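Local coordinates for protein endoglucanase (Clostridium thermocellum, PDB 2YIK) that probably hydrolyses internal beta-1,4-glucosidic bonds of cellulose, as a family 9 glycoside hydrolase, at residues S392-T397 and A498-A503. Numbering follows the deposited sequence.
Sequences SARYNT and AIDYNA
Arg394 lies with its guanidinium between two tyrosines, Tyr501 from the facing helix and Tyr395 from its own, a worked example of how a buried cation can be packed between rings, paired with a charge and bonded to backbone carbonyls. CE1 of Tyr501 stands over one face, 4.0 Å from Arg394 CZ, with ring and guanidinium inclined by 40°; Tyr395 covers the opposite face. Nearer the backbone, Arg394 CB packs against Tyr501 CD1 at 3.7 Å. Asp500 supplies the countercharge: its OD2 is 3.3 Å from Arg394 NH1 in a salt bridge. Because OD2 sits far off the guanidinium plane and meets no N-H, the pairing is purely electrostatic.

Directed hydrogen bonds come instead from the residues just before helix 392-408, where Arg394 NE is bonded to the carbonyl of Gly391 and NH2 to that of Trp390. A bend at chi2 (-98°) and another at chi3 fold the arginine back to these carbonyls. Water 1 joins Tyr501 OH at 3.0 Å to Arg394 NH2, the latter bond being weak. One turn onward, a second water donates to Thr397 OG1 at 2.7 Å, while OG1 itself donates to Ala393 O.

The side chain of Tyr501 is about 9 Å from that of His451, the predicted active-site residue. In this catalytic domain, an (alpha/alpha)6 barrel as in other family 9 enzymes, the contact joins the N-terminal turns of helices 392-408 and 499-516, whose local axes approach to 8.4 Å at 34°; helix 416-428 packs on Thr397, and helices 49-54 and 124-140 on the 499-516 side.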
ATOM      1  N   SER A 392       5.673  -4.006 -13.782  1.00 27.02           N
ATOM      2  CA  SER A 392       6.875  -4.764 -13.481  1.00 24.73           C
ATOM      3  C   SER A 392       7.693  -4.055 -12.405  1.00 24.00           C
ATOM      4  O   SER A 392       8.282  -4.708 -11.546  1.00 24.23           O
ATOM      5  CB  SER A 392       7.728  -4.953 -14.744  1.00 25.71           C
ATOM      6  OG  SER A 392       8.261  -3.726 -15.216  1.00 26.36           O
ATOM      7  N   ALA A 393       7.721  -2.722 -12.452  1.00 21.75           N
ATOM      8  CA  ALA A 393       8.476  -1.917 -11.482  1.00 22.48           C
ATOM      9  C   ALA A 393       7.902  -2.066 -10.073  1.00 22.06           C
ATOM     10  O   ALA A 393       8.628  -2.055  -9.079  1.00 19.69           O
ATOM     11  CB  ALA A 393       8.466  -0.452 -11.894  1.00 19.47           C
ATOM     12  N   ARG A 394       6.586  -2.192 -10.008  1.00 23.26           N
ATOM     13  CA  ARG A 394       5.885  -2.354  -8.750  1.00 24.92           C
ATOM     14  C   ARG A 394       6.299  -3.670  -8.084  1.00 24.52           C
ATOM     15  O   ARG A 394       6.484  -3.730  -6.867  1.00 25.45           O
ATOM     16  CB  ARG A 394       4.377  -2.292  -9.020  1.00 26.17           C
ATOM     17  CG  ARG A 394       3.477  -2.842  -7.939  1.00 29.36           C
ATOM     18  CD  ARG A 394       3.075  -4.260  -8.279  1.00 29.38           C
ATOM     19  NE  ARG A 394       2.532  -4.356  -9.630  1.00 32.14           N
ATOM     20  CZ  ARG A 394       1.257  -4.590  -9.922  1.00 32.88           C
ATOM     21  NH1 ARG A 394       0.360  -4.754  -8.958  1.00 35.31           N
ATOM     22  NH2 ARG A 394       0.884  -4.695 -11.189  1.00 33.77           N
ATOM     23  N   TYR A 395       6.467  -4.717  -8.888  1.00 23.25           N
ATOM     24  CA  TYR A 395       6.887  -6.020  -8.370  1.00 22.99           C
ATOM     25  C   TYR A 395       8.366  -6.005  -8.010  1.00 23.32           C
ATOM     26  O   TYR A 395       8.772  -6.511  -6.963  1.00 22.14           O
ATOM     27  CB  TYR A 395       6.659  -7.114  -9.413  1.00 23.87           C
ATOM     28  CG  TYR A 395       5.214  -7.364  -9.746  1.00 25.33           C
ATOM     29  CD1 TYR A 395       4.289  -7.615  -8.741  1.00 25.37           C
ATOM     30  CD2 TYR A 395       4.783  -7.421 -11.073  1.00 27.20           C
ATOM     31  CE1 TYR A 395       2.966  -7.927  -9.042  1.00 28.10           C
ATOM     32  CE2 TYR A 395       3.457  -7.734 -11.386  1.00 27.84           C
ATOM     33  CZ  TYR A 395       2.559  -7.990 -10.361  1.00 28.75           C
ATOM     34  OH  TYR A 395       1.256  -8.327 -10.642  1.00 32.87           O
ATOM     35  N   ASN A 396       9.166  -5.426  -8.901  1.00 21.90           N
ATOM     36  CA  ASN A 396      10.601  -5.351  -8.697  1.00 22.98           C
ATOM     37  C   ASN A 396      10.964  -4.608  -7.413  1.00 22.02           C
ATOM     38  O   ASN A 396      11.766  -5.096  -6.622  1.00 24.82           O
ATOM     39  CB  ASN A 396      11.270  -4.676  -9.899  1.00 22.05           C
ATOM     40  CG  ASN A 396      12.789  -4.692  -9.808  1.00 22.97           C
ATOM     41  OD1 ASN A 396      13.388  -3.923  -9.062  1.00 24.90           O
ATOM     42  ND2 ASN A 396      13.414  -5.581 -10.563  1.00 22.27           N
ATOM     43  N   THR A 397      10.381  -3.431  -7.204  1.00 22.23           N
ATOM     44  CA  THR A 397      10.684  -2.664  -6.001  1.00 22.21           C
ATOM     45  C   THR A 397      10.184  -3.356  -4.726  1.00 22.15           C
ATOM     46  O   THR A 397      10.747  -3.147  -3.653  1.00 21.85           O
ATOM     47  CB  THR A 397      10.135  -1.211  -6.092  1.00 21.85           C
ATOM     48  OG1 THR A 397       8.735  -1.221  -6.397  1.00 21.18           O
ATOM     49  CG2 THR A 397      10.893  -0.442  -7.167  1.00 21.34           C
ATOM     50  N   ALA A 498       0.310   4.440  -9.707  1.00 25.14           N
ATOM     51  CA  ALA A 498      -0.691   4.111  -8.691  1.00 25.32           C
ATOM     52  C   ALA A 498      -0.136   4.100  -7.279  1.00 24.52           C
ATOM     53  O   ALA A 498       1.072   3.981  -7.080  1.00 23.42           O
ATOM     54  CB  ALA A 498      -1.327   2.756  -8.999  1.00 24.10           C
ATOM     55  N   ILE A 499      -1.028   4.217  -6.295  1.00 24.13           N
ATOM     56  CA  ILE A 499      -0.583   4.205  -4.918  1.00 23.02           C
ATOM     57  C   ILE A 499       0.093   2.877  -4.576  1.00 23.00           C
ATOM     58  O   ILE A 499       1.047   2.857  -3.802  1.00 22.19           O
ATOM     59  CB  ILE A 499      -1.745   4.547  -3.919  1.00 24.16           C
ATOM     60  CG1 ILE A 499      -2.978   3.664  -4.145  1.00 24.19           C
ATOM     61  CG2 ILE A 499      -2.123   6.011  -4.078  1.00 19.87           C
ATOM     62  CD1 ILE A 499      -2.830   2.246  -3.635  1.00 32.79           C
ATOM     63  N   ASP A 500      -0.359   1.773  -5.171  1.00 24.43           N
ATOM     64  CA  ASP A 500       0.282   0.491  -4.875  1.00 24.70           C
ATOM     65  C   ASP A 500       1.641   0.398  -5.566  1.00 24.99           C
ATOM     66  O   ASP A 500       2.544  -0.260  -5.062  1.00 25.50           O
ATOM     67  CB  ASP A 500      -0.628  -0.701  -5.253  1.00 23.96           C
ATOM     68  CG  ASP A 500      -0.548  -1.077  -6.724  1.00 27.07           C
ATOM     69  OD1 ASP A 500      -1.255  -0.452  -7.543  1.00 27.26           O
ATOM     70  OD2 ASP A 500       0.220  -2.006  -7.065  1.00 26.90           O
ATOM     71  N   TYR A 501       1.789   1.081  -6.699  1.00 24.90           N
ATOM     72  CA  TYR A 501       3.052   1.084  -7.446  1.00 23.73           C
ATOM     73  C   TYR A 501       4.176   1.755  -6.668  1.00 23.84           C
ATOM     74  O   TYR A 501       5.311   1.278  -6.661  1.00 23.97           O
ATOM     75  CB  TYR A 501       2.889   1.828  -8.770  1.00 23.36           C
ATOM     76  CG  TYR A 501       2.326   1.019  -9.917  1.00 23.26           C
ATOM     77  CD1 TYR A 501       1.456  -0.053  -9.694  1.00 23.90           C
ATOM     78  CD2 TYR A 501       2.590   1.390 -11.235  1.00 24.42           C
ATOM     79  CE1 TYR A 501       0.859  -0.727 -10.761  1.00 25.08           C
ATOM     80  CE2 TYR A 501       2.001   0.731 -12.303  1.00 25.39           C
ATOM     81  CZ  TYR A 501       1.135  -0.320 -12.065  1.00 26.35           C
ATOM     82  OH  TYR A 501       0.518  -0.916 -13.141  1.00 24.96           O
ATOM     83  N   ASN A 502       3.851   2.866  -6.013  1.00 23.79           N
ATOM     84  CA  ASN A 502       4.835   3.622  -5.247  1.00 24.93           C
ATOM     85  C   ASN A 502       5.052   3.129  -3.818  1.00 23.32           C
ATOM     86  O   ASN A 502       6.045   3.481  -3.183  1.00 24.80           O
ATOM     87  CB  ASN A 502       4.450   5.113  -5.213  1.00 25.22           C
ATOM     88  CG  ASN A 502       5.151   5.928  -6.296  1.00 27.22           C
ATOM     89  OD1 ASN A 502       5.887   6.877  -6.001  1.00 28.63           O
ATOM     90  ND2 ASN A 502       4.931   5.562  -7.547  1.00 24.73           N
ATOM     91  N   ALA A 503       4.138   2.304  -3.325  1.00 22.77           N
ATOM     92  CA  ALA A 503       4.203   1.802  -1.955  1.00 22.01           C
ATOM     93  C   ALA A 503       5.520   1.176  -1.479  1.00 22.57           C
ATOM     94  O   ALA A 503       6.144   1.683  -0.540  1.00 22.18           O
ATOM     95  CB  ALA A 503       3.047   0.841  -1.717  1.00 23.15           C
TER
HETATM   96  O   HOH W   1      -1.117  -3.448 -12.849  1.00 48.55           O
HETATM   97  O   HOH W   2       6.414  -0.399  -5.188  1.00 23.99           O